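Local coordinates for hydroxyglutarate synthase (Pseudomonas putida, PDB 6W1G), which catalyses the iron(II)-dependent decarboxylation and hydroxylation of 2-oxoadipate to D-2-hydroxyglutarate, using O2, in D-lysine catabolism, at residues P95-S103 with Y396-A404; L264-T275 with S287-R298. All coordinates share one frame; numbering follows the deposited sequence.

Contacts 1 and 2 meet beside the metal site, with their centres about 19 Å apart, and along the chain contact 2 is nested inside the loop that contact 1 closes. Contact 2 supplies E294, which binds the metal together with H70 and H226; it is nickel in this crystal, whereas the enzyme uses iron(II). Contact 1 brings V402, a 2-oxoadipate-binding residue, and F399, whose side chain comes within about 5 Å of the nickel at its nearest atom. R298 joins the two: its NH1 lies 2.8 Å from D398 O and 2.9 Å from Y396 O, both probable hydrogen bonds, so the end of strand 288-298 probably helps hold segment 396-404 next to the site.

Contact 1: P95-S103 with Y396-A404; sequences PVGYYDLSS and YEDFLPVSA
Y99 reaches from an edge strand of the mixed five-stranded sheet, in a family assigned to the glyoxalase clan, to F399 in the irregular segment 396-404, which runs alongside it between strand 389-393 and helix 424-433. With CG anti to the carbonyl carbon (chi1 -54°), the ring swings across to the loop. Packing is close here: Y99 CZ lies 3.8 Å from F399 CB, the side chains crossing at about a right angle. The backbone N of F399 donates to Y99 OH at 3.1 Å, in a bent bond of 140°. The hydroxyl in turn donates to a water 2.6 Å from Y99 OH, and that water gives its protons to V96 O (2.8 Å) and D398 OD1 (2.7 Å). Tyrosine suits the place because one hydroxyl can both accept and donate at the tip of a largely apolar ring. D398 is buried, and R114 of the adjoining strand 108-114 answers its charge at OD1. The F399 ring continues inward, edge-to-face with the metal ligand H70.

V402, a 2-oxoadipate-binding residue, makes a second close patch: its CG2 touches Y99 CB at 4.0 Å, while CG1, anti to the backbone N (chi1 -176°), sits 3.4 Å from D100 O. Beyond it the contact loosens toward solvent at S103 and S403, and L101 adds only a distant apolar touch. D100 and S102 form an Asx turn: S102 N donates to D100 OD1 at 3.1 Å, coming from above the carboxylate plane.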
# COMPACT_ATOMS: atom_id res chain seq x y z
N PRO A 95 -10.99 -5.35 1.06
CA PRO A 95 -10.76 -4.27 0.07
C PRO A 95 -11.02 -2.90 0.66
O PRO A 95 -12.12 -2.66 1.19
CB PRO A 95 -11.77 -4.60 -1.04
CG PRO A 95 -12.86 -5.35 -0.29
CD PRO A 95 -12.21 -6.14 0.78
N VAL A 96 -10.03 -2.03 0.59
CA VAL A 96 -10.11 -0.69 1.16
C VAL A 96 -9.78 0.31 0.07
O VAL A 96 -8.74 0.20 -0.59
CB VAL A 96 -9.15 -0.52 2.35
CG1 VAL A 96 -9.27 0.88 2.90
CG2 VAL A 96 -9.41 -1.58 3.40
N GLY A 97 -10.65 1.31 -0.10
CA GLY A 97 -10.41 2.38 -1.03
C GLY A 97 -10.72 2.04 -2.46
O GLY A 97 -10.93 0.89 -2.84
N TYR A 98 -10.76 3.08 -3.29
CA TYR A 98 -11.04 2.93 -4.71
C TYR A 98 -10.25 3.99 -5.47
O TYR A 98 -10.26 5.17 -5.12
CB TYR A 98 -12.55 3.10 -4.98
CG TYR A 98 -12.86 3.09 -6.45
CD1 TYR A 98 -12.66 1.94 -7.22
CD2 TYR A 98 -13.30 4.22 -7.10
CE1 TYR A 98 -12.89 1.91 -8.56
CE2 TYR A 98 -13.55 4.20 -8.46
CZ TYR A 98 -13.37 3.05 -9.19
OH TYR A 98 -13.64 3.09 -10.55
N TYR A 99 -9.51 3.53 -6.48
CA TYR A 99 -8.57 4.36 -7.24
C TYR A 99 -8.90 4.17 -8.71
O TYR A 99 -8.71 3.08 -9.24
CB TYR A 99 -7.13 3.94 -6.99
CG TYR A 99 -6.75 3.90 -5.52
CD1 TYR A 99 -7.06 2.79 -4.73
CD2 TYR A 99 -6.08 4.95 -4.91
CE1 TYR A 99 -6.74 2.75 -3.39
CE2 TYR A 99 -5.76 4.91 -3.59
CZ TYR A 99 -6.07 3.82 -2.83
OH TYR A 99 -5.74 3.83 -1.49
N ASP A 100 -9.42 5.20 -9.35
CA ASP A 100 -9.83 5.10 -10.75
C ASP A 100 -8.87 5.86 -11.63
O ASP A 100 -8.81 7.09 -11.57
CB ASP A 100 -11.24 5.67 -10.86
CG ASP A 100 -11.82 5.53 -12.24
OD1 ASP A 100 -11.26 4.73 -13.02
OD2 ASP A 100 -12.81 6.21 -12.51
N LEU A 101 -8.11 5.13 -12.43
CA LEU A 101 -7.18 5.76 -13.34
C LEU A 101 -7.77 6.03 -14.72
O LEU A 101 -7.04 6.54 -15.59
CB LEU A 101 -5.92 4.92 -13.48
CG LEU A 101 -4.91 5.08 -12.35
CD1 LEU A 101 -3.95 3.91 -12.33
CD2 LEU A 101 -4.15 6.40 -12.50
N SER A 102 -9.04 5.69 -14.97
CA SER A 102 -9.64 6.02 -16.25
C SER A 102 -9.49 7.51 -16.58
O SER A 102 -9.39 7.88 -17.75
CB SER A 102 -11.12 5.63 -16.27
OG SER A 102 -11.32 4.27 -15.92
N SER A 103 -9.47 8.36 -15.56
CA SER A 103 -9.28 9.79 -15.78
C SER A 103 -7.93 10.07 -16.42
O SER A 103 -7.83 10.87 -17.36
CB SER A 103 -9.38 10.52 -14.43
OG SER A 103 -8.78 9.77 -13.40
N TYR A 396 -0.41 5.99 7.75
CA TYR A 396 -1.22 5.78 6.55
C TYR A 396 -0.96 4.41 5.98
O TYR A 396 0.20 4.04 5.75
CB TYR A 396 -0.82 6.87 5.56
CG TYR A 396 -1.72 6.93 4.33
CD1 TYR A 396 -3.08 7.16 4.47
CD2 TYR A 396 -1.21 6.80 3.05
CE1 TYR A 396 -3.93 7.27 3.36
CE2 TYR A 396 -2.02 6.93 1.94
CZ TYR A 396 -3.40 7.14 2.12
OH TYR A 396 -4.29 7.28 1.08
N GLU A 397 -2.03 3.67 5.73
CA GLU A 397 -1.99 2.30 5.26
C GLU A 397 -2.37 2.14 3.80
O GLU A 397 -2.27 1.02 3.27
CB GLU A 397 -2.98 1.42 6.08
CG GLU A 397 -2.73 1.48 7.55
CD GLU A 397 -1.50 0.73 8.06
OE1 GLU A 397 -0.75 0.13 7.25
OE2 GLU A 397 -1.26 0.79 9.30
N ASP A 398 -2.79 3.23 3.15
CA ASP A 398 -3.35 3.19 1.79
C ASP A 398 -2.37 3.81 0.80
O ASP A 398 -1.15 3.73 0.99
CB ASP A 398 -4.75 3.78 1.86
CG ASP A 398 -5.62 2.94 2.77
OD1 ASP A 398 -5.91 1.80 2.38
OD2 ASP A 398 -5.95 3.41 3.88
N PHE A 399 -2.89 4.38 -0.29
CA PHE A 399 -2.06 4.78 -1.41
C PHE A 399 -2.40 6.20 -1.82
O PHE A 399 -3.41 6.78 -1.37
CB PHE A 399 -2.24 3.77 -2.54
CG PHE A 399 -1.75 2.41 -2.11
CD1 PHE A 399 -0.43 2.10 -2.26
CD2 PHE A 399 -2.56 1.50 -1.47
CE1 PHE A 399 0.09 0.91 -1.82
CE2 PHE A 399 -2.04 0.32 -0.97
CZ PHE A 399 -0.74 -0.01 -1.20
N LEU A 400 -1.52 6.81 -2.62
CA LEU A 400 -1.77 8.18 -3.03
C LEU A 400 -3.05 8.28 -3.85
O LEU A 400 -3.36 7.39 -4.66
CB LEU A 400 -0.56 8.74 -3.78
CG LEU A 400 0.71 8.92 -2.93
CD1 LEU A 400 1.89 9.34 -3.82
CD2 LEU A 400 0.49 9.93 -1.79
N PRO A 401 -3.84 9.32 -3.65
CA PRO A 401 -5.05 9.46 -4.44
C PRO A 401 -4.75 9.77 -5.89
O PRO A 401 -3.71 10.34 -6.22
CB PRO A 401 -5.79 10.62 -3.77
CG PRO A 401 -4.75 11.40 -3.07
CD PRO A 401 -3.69 10.41 -2.67
N VAL A 402 -5.69 9.38 -6.75
CA VAL A 402 -5.64 9.79 -8.14
C VAL A 402 -6.01 11.27 -8.22
O VAL A 402 -6.96 11.72 -7.57
CB VAL A 402 -6.62 8.96 -9.00
CG1 VAL A 402 -6.50 9.33 -10.48
CG2 VAL A 402 -6.40 7.46 -8.81
N SER A 403 -5.25 12.04 -8.98
CA SER A 403 -5.60 13.44 -9.22
C SER A 403 -7.05 13.55 -9.67
O SER A 403 -7.50 12.82 -10.55
CB SER A 403 -4.68 13.99 -10.31
OG SER A 403 -4.91 13.30 -11.53
N ALA A 404 -7.77 14.51 -9.09
CA ALA A 404 -9.19 14.72 -9.38
C ALA A 404 -9.40 16.00 -10.18
O ALA A 404 -8.83 16.18 -11.26
CB ALA A 404 -10.02 14.74 -8.08
O HOH W 1 -6.36 1.60 -0.23

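Contact 2: L264-T275 with S287-R298; sequences LRQTSFKALQET and SHTARFGEIEQR. With NI (nickel (II) ion), chain B.
F269 holds its CG between the backbone N and the carbonyl carbon (chi1 58°), which folds the ring over G293 on the partner strand. E294, the residue after G293, has CG anti to the backbone N (chi1 -178°) and an extended chain that carries its carboxylate to the metal. Both sit in a long antiparallel beta hairpin, strands 264-275 and 288-298. G293 CA makes a CH-pi contact 3.9 Å from the centroid of the F269 ring, whose CE1 also lies 3.5 Å from E294 N. Glycine fits because a beta carbon at G293 would clash with F269 CZ. The F269 side chain also touches I246 and L34. Replacing F269 by an alanine removes the ring, and G293 is likely to lose its CH-pi cover while a gap opens against these two.

A classic beta bulge shifts the register by one: A271 N (2.8 Å) and L272 N (3.1 Å) both donate to R291 O, and R291 N returns an almost straight bond, 177°, to L272 O.

On the opposite face of the hairpin, E294 OE1 binds nickel at 2.1 Å, completing the protein ligands with H70 and H226. T228 OG1 is hydrogen-bonded to the same oxygen. E294 OE2 accepts from a metal-bound water 2.5 Å away. E296 forms a second shell: its OE2 bonds H70 ND1, which should steady that ligand's ring, and also forms a salt bridge with R298 NE at 3.0 Å, although the N-H bond is weak. One face of the R298 guanidinium lies under the L264 methyl, with CD2 3.7 Å from NH2. Toward the connecting end of the hairpin, R291 NH2 bonds I224 O and NH1 forms a salt bridge with E27; a water accepts from NH1 and donates to E274 OE2.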
# COMPACT_ATOMS: atom_id res chain seq x y z
N LEU A 264 2.10 9.26 1.94
CA LEU A 264 3.32 8.52 1.70
C LEU A 264 4.11 9.27 0.63
O LEU A 264 3.57 10.10 -0.09
CB LEU A 264 3.06 7.07 1.35
CG LEU A 264 2.36 6.78 0.03
CD1 LEU A 264 3.29 6.85 -1.17
CD2 LEU A 264 1.73 5.40 0.08
N ARG A 265 5.38 8.90 0.51
CA ARG A 265 6.24 9.32 -0.58
C ARG A 265 6.76 8.08 -1.27
O ARG A 265 6.98 7.05 -0.62
CB ARG A 265 7.41 10.12 -0.07
CG ARG A 265 7.02 11.35 0.72
CD ARG A 265 8.22 12.20 1.14
NE ARG A 265 8.69 12.97 0.00
CZ ARG A 265 9.93 13.42 -0.18
NH1 ARG A 265 10.87 13.16 0.71
NH2 ARG A 265 10.21 14.14 -1.27
N GLN A 266 6.90 8.13 -2.60
CA GLN A 266 7.34 6.95 -3.34
C GLN A 266 8.13 7.33 -4.59
O GLN A 266 7.94 8.41 -5.17
CB GLN A 266 6.16 6.08 -3.77
CG GLN A 266 5.22 6.77 -4.72
CD GLN A 266 3.91 6.01 -5.05
OE1 GLN A 266 3.30 5.32 -4.21
NE2 GLN A 266 3.47 6.18 -6.29
N THR A 267 9.02 6.43 -4.99
CA THR A 267 9.67 6.58 -6.30
C THR A 267 9.95 5.17 -6.82
O THR A 267 9.75 4.17 -6.13
CB THR A 267 10.89 7.51 -6.30
OG1 THR A 267 11.28 7.76 -7.65
CG2 THR A 267 12.02 6.96 -5.52
N SER A 268 10.39 5.11 -8.06
CA SER A 268 10.50 3.86 -8.81
C SER A 268 11.86 3.76 -9.49
O SER A 268 12.61 4.74 -9.60
CB SER A 268 9.37 3.75 -9.88
OG SER A 268 9.54 4.79 -10.83
N PHE A 269 12.16 2.54 -9.91
CA PHE A 269 13.42 2.26 -10.61
C PHE A 269 13.23 1.05 -11.48
O PHE A 269 12.35 0.22 -11.26
CB PHE A 269 14.54 2.03 -9.59
CG PHE A 269 14.31 0.90 -8.63
CD1 PHE A 269 13.62 1.09 -7.43
CD2 PHE A 269 14.79 -0.37 -8.90
CE1 PHE A 269 13.41 0.05 -6.57
CE2 PHE A 269 14.60 -1.40 -8.04
CZ PHE A 269 13.91 -1.20 -6.87
N LYS A 270 14.12 0.88 -12.43
CA LYS A 270 14.12 -0.31 -13.25
C LYS A 270 14.82 -1.41 -12.49
O LYS A 270 15.97 -1.26 -12.07
CB LYS A 270 14.83 -0.05 -14.58
CG LYS A 270 14.73 -1.25 -15.54
CD LYS A 270 15.27 -0.97 -16.93
CE LYS A 270 15.22 -2.19 -17.86
NZ LYS A 270 15.78 -1.84 -19.17
N ALA A 271 14.14 -2.55 -12.33
CA ALA A 271 14.67 -3.63 -11.51
C ALA A 271 15.25 -4.78 -12.31
O ALA A 271 16.22 -5.38 -11.86
CB ALA A 271 13.60 -4.16 -10.57
N LEU A 272 14.68 -5.12 -13.47
CA LEU A 272 15.17 -6.25 -14.25
C LEU A 272 14.63 -6.17 -15.67
O LEU A 272 13.45 -5.84 -15.87
CB LEU A 272 14.75 -7.57 -13.58
CG LEU A 272 15.30 -8.84 -14.22
CD1 LEU A 272 16.76 -8.99 -13.98
CD2 LEU A 272 14.55 -10.02 -13.64
N GLN A 273 15.46 -6.50 -16.65
CA GLN A 273 14.98 -6.71 -18.01
C GLN A 273 14.64 -8.19 -18.19
O GLN A 273 15.52 -9.04 -18.08
CB GLN A 273 16.02 -6.27 -19.02
CG GLN A 273 15.51 -6.18 -20.46
CD GLN A 273 14.47 -5.08 -20.73
OE1 GLN A 273 14.09 -4.31 -19.84
NE2 GLN A 273 14.03 -5.00 -21.98
N GLU A 274 13.38 -8.49 -18.43
CA GLU A 274 12.95 -9.86 -18.62
C GLU A 274 12.73 -10.16 -20.10
O GLU A 274 12.60 -9.26 -20.94
CB GLU A 274 11.66 -10.13 -17.84
CG GLU A 274 11.93 -10.75 -16.47
CD GLU A 274 12.60 -12.14 -16.55
OE1 GLU A 274 12.78 -12.67 -17.67
OE2 GLU A 274 12.92 -12.71 -15.48
N THR A 275 12.72 -11.43 -20.42
CA THR A 275 12.45 -11.88 -21.77
C THR A 275 11.08 -12.54 -21.77
O THR A 275 10.68 -13.17 -20.79
CB THR A 275 13.55 -12.82 -22.24
OG1 THR A 275 13.86 -13.72 -21.18
CG2 THR A 275 14.79 -11.99 -22.58
N SER A 287 10.38 -9.27 -27.47
CA SER A 287 10.55 -10.44 -26.61
C SER A 287 11.29 -10.04 -25.34
O SER A 287 11.95 -10.87 -24.73
CB SER A 287 11.36 -11.53 -27.32
OG SER A 287 10.95 -11.68 -28.66
N HIS A 288 11.25 -8.75 -25.00
CA HIS A 288 11.78 -8.26 -23.72
C HIS A 288 10.82 -7.29 -23.08
O HIS A 288 10.11 -6.54 -23.76
CB HIS A 288 13.15 -7.57 -23.89
CG HIS A 288 14.19 -8.43 -24.52
ND1 HIS A 288 14.08 -8.89 -25.82
CD2 HIS A 288 15.33 -8.96 -24.02
CE1 HIS A 288 15.12 -9.65 -26.10
NE2 HIS A 288 15.90 -9.71 -25.03
N THR A 289 10.80 -7.29 -21.74
CA THR A 289 9.91 -6.42 -20.98
C THR A 289 10.53 -6.11 -19.63
O THR A 289 11.14 -6.98 -18.99
CB THR A 289 8.54 -7.05 -20.79
OG1 THR A 289 7.65 -6.11 -20.17
CG2 THR A 289 8.62 -8.26 -19.88
N ALA A 290 10.33 -4.90 -19.17
CA ALA A 290 10.99 -4.45 -17.97
C ALA A 290 10.14 -4.74 -16.75
O ALA A 290 8.90 -4.61 -16.80
CB ALA A 290 11.28 -2.95 -18.06
N ARG A 291 10.80 -5.14 -15.67
CA ARG A 291 10.20 -5.21 -14.35
C ARG A 291 10.71 -4.02 -13.56
O ARG A 291 11.93 -3.76 -13.55
CB ARG A 291 10.55 -6.50 -13.61
CG ARG A 291 10.09 -7.73 -14.39
CD ARG A 291 10.15 -8.99 -13.53
NE ARG A 291 9.03 -9.02 -12.60
CZ ARG A 291 8.73 -10.07 -11.84
NH1 ARG A 291 9.54 -11.13 -11.78
NH2 ARG A 291 7.65 -10.01 -11.05
N PHE A 292 9.80 -3.27 -12.95
CA PHE A 292 10.15 -2.08 -12.21
C PHE A 292 9.92 -2.28 -10.73
O PHE A 292 9.00 -2.97 -10.31
CB PHE A 292 9.30 -0.92 -12.66
CG PHE A 292 9.55 -0.51 -14.07
CD1 PHE A 292 10.57 0.37 -14.38
CD2 PHE A 292 8.79 -1.03 -15.11
CE1 PHE A 292 10.81 0.74 -15.71
CE2 PHE A 292 9.03 -0.64 -16.42
CZ PHE A 292 10.04 0.23 -16.71
N GLY A 293 10.75 -1.65 -9.94
CA GLY A 293 10.64 -1.67 -8.50
C GLY A 293 10.20 -0.32 -7.97
O GLY A 293 10.04 0.68 -8.68
N GLU A 294 9.91 -0.32 -6.67
CA GLU A 294 9.40 0.85 -5.97
C GLU A 294 9.91 0.86 -4.54
O GLU A 294 10.20 -0.19 -3.93
CB GLU A 294 7.87 0.82 -6.00
CG GLU A 294 7.16 1.99 -5.36
CD GLU A 294 5.67 1.85 -5.56
OE1 GLU A 294 5.01 1.08 -4.83
OE2 GLU A 294 5.14 2.50 -6.49
N ILE A 295 9.99 2.06 -3.98
CA ILE A 295 10.32 2.29 -2.58
C ILE A 295 9.34 3.32 -2.05
O ILE A 295 8.98 4.26 -2.75
CB ILE A 295 11.80 2.75 -2.44
CG1 ILE A 295 12.22 2.95 -1.01
CG2 ILE A 295 12.10 4.01 -3.25
CD1 ILE A 295 12.17 1.73 -0.16
N GLU A 296 8.95 3.19 -0.77
CA GLU A 296 8.01 4.14 -0.16
C GLU A 296 8.39 4.43 1.27
O GLU A 296 9.02 3.63 1.96
CB GLU A 296 6.57 3.65 -0.22
CG GLU A 296 6.18 2.54 0.75
CD GLU A 296 4.76 1.93 0.48
OE1 GLU A 296 4.01 2.53 -0.28
OE2 GLU A 296 4.41 0.87 1.00
N GLN A 297 7.96 5.61 1.71
CA GLN A 297 8.04 6.07 3.08
C GLN A 297 6.60 6.43 3.49
O GLN A 297 5.93 7.17 2.77
CB GLN A 297 8.94 7.31 3.20
CG GLN A 297 9.09 7.81 4.63
CD GLN A 297 9.83 9.09 4.74
OE1 GLN A 297 10.68 9.45 3.91
NE2 GLN A 297 9.56 9.80 5.81
N ARG A 298 6.12 5.93 4.63
CA ARG A 298 4.73 6.12 5.03
C ARG A 298 4.65 7.06 6.22
O ARG A 298 5.32 6.84 7.22
CB ARG A 298 4.03 4.79 5.35
CG ARG A 298 3.77 4.01 4.10
CD ARG A 298 3.09 2.65 4.37
NE ARG A 298 2.68 2.07 3.11
CZ ARG A 298 1.57 2.39 2.47
NH1 ARG A 298 0.63 3.15 3.05
NH2 ARG A 298 1.37 1.94 1.23
NI NI B . 3.09 0.44 -5.26
O HOH W 2 11.06 12.10 3.36
O HOH W 3 11.98 -12.17 -12.97
O HOH W 4 2.73 1.98 -6.91
O HOH W 5 1.07 0.01 -5.84
O HOH W 6 2.09 2.01 -4.42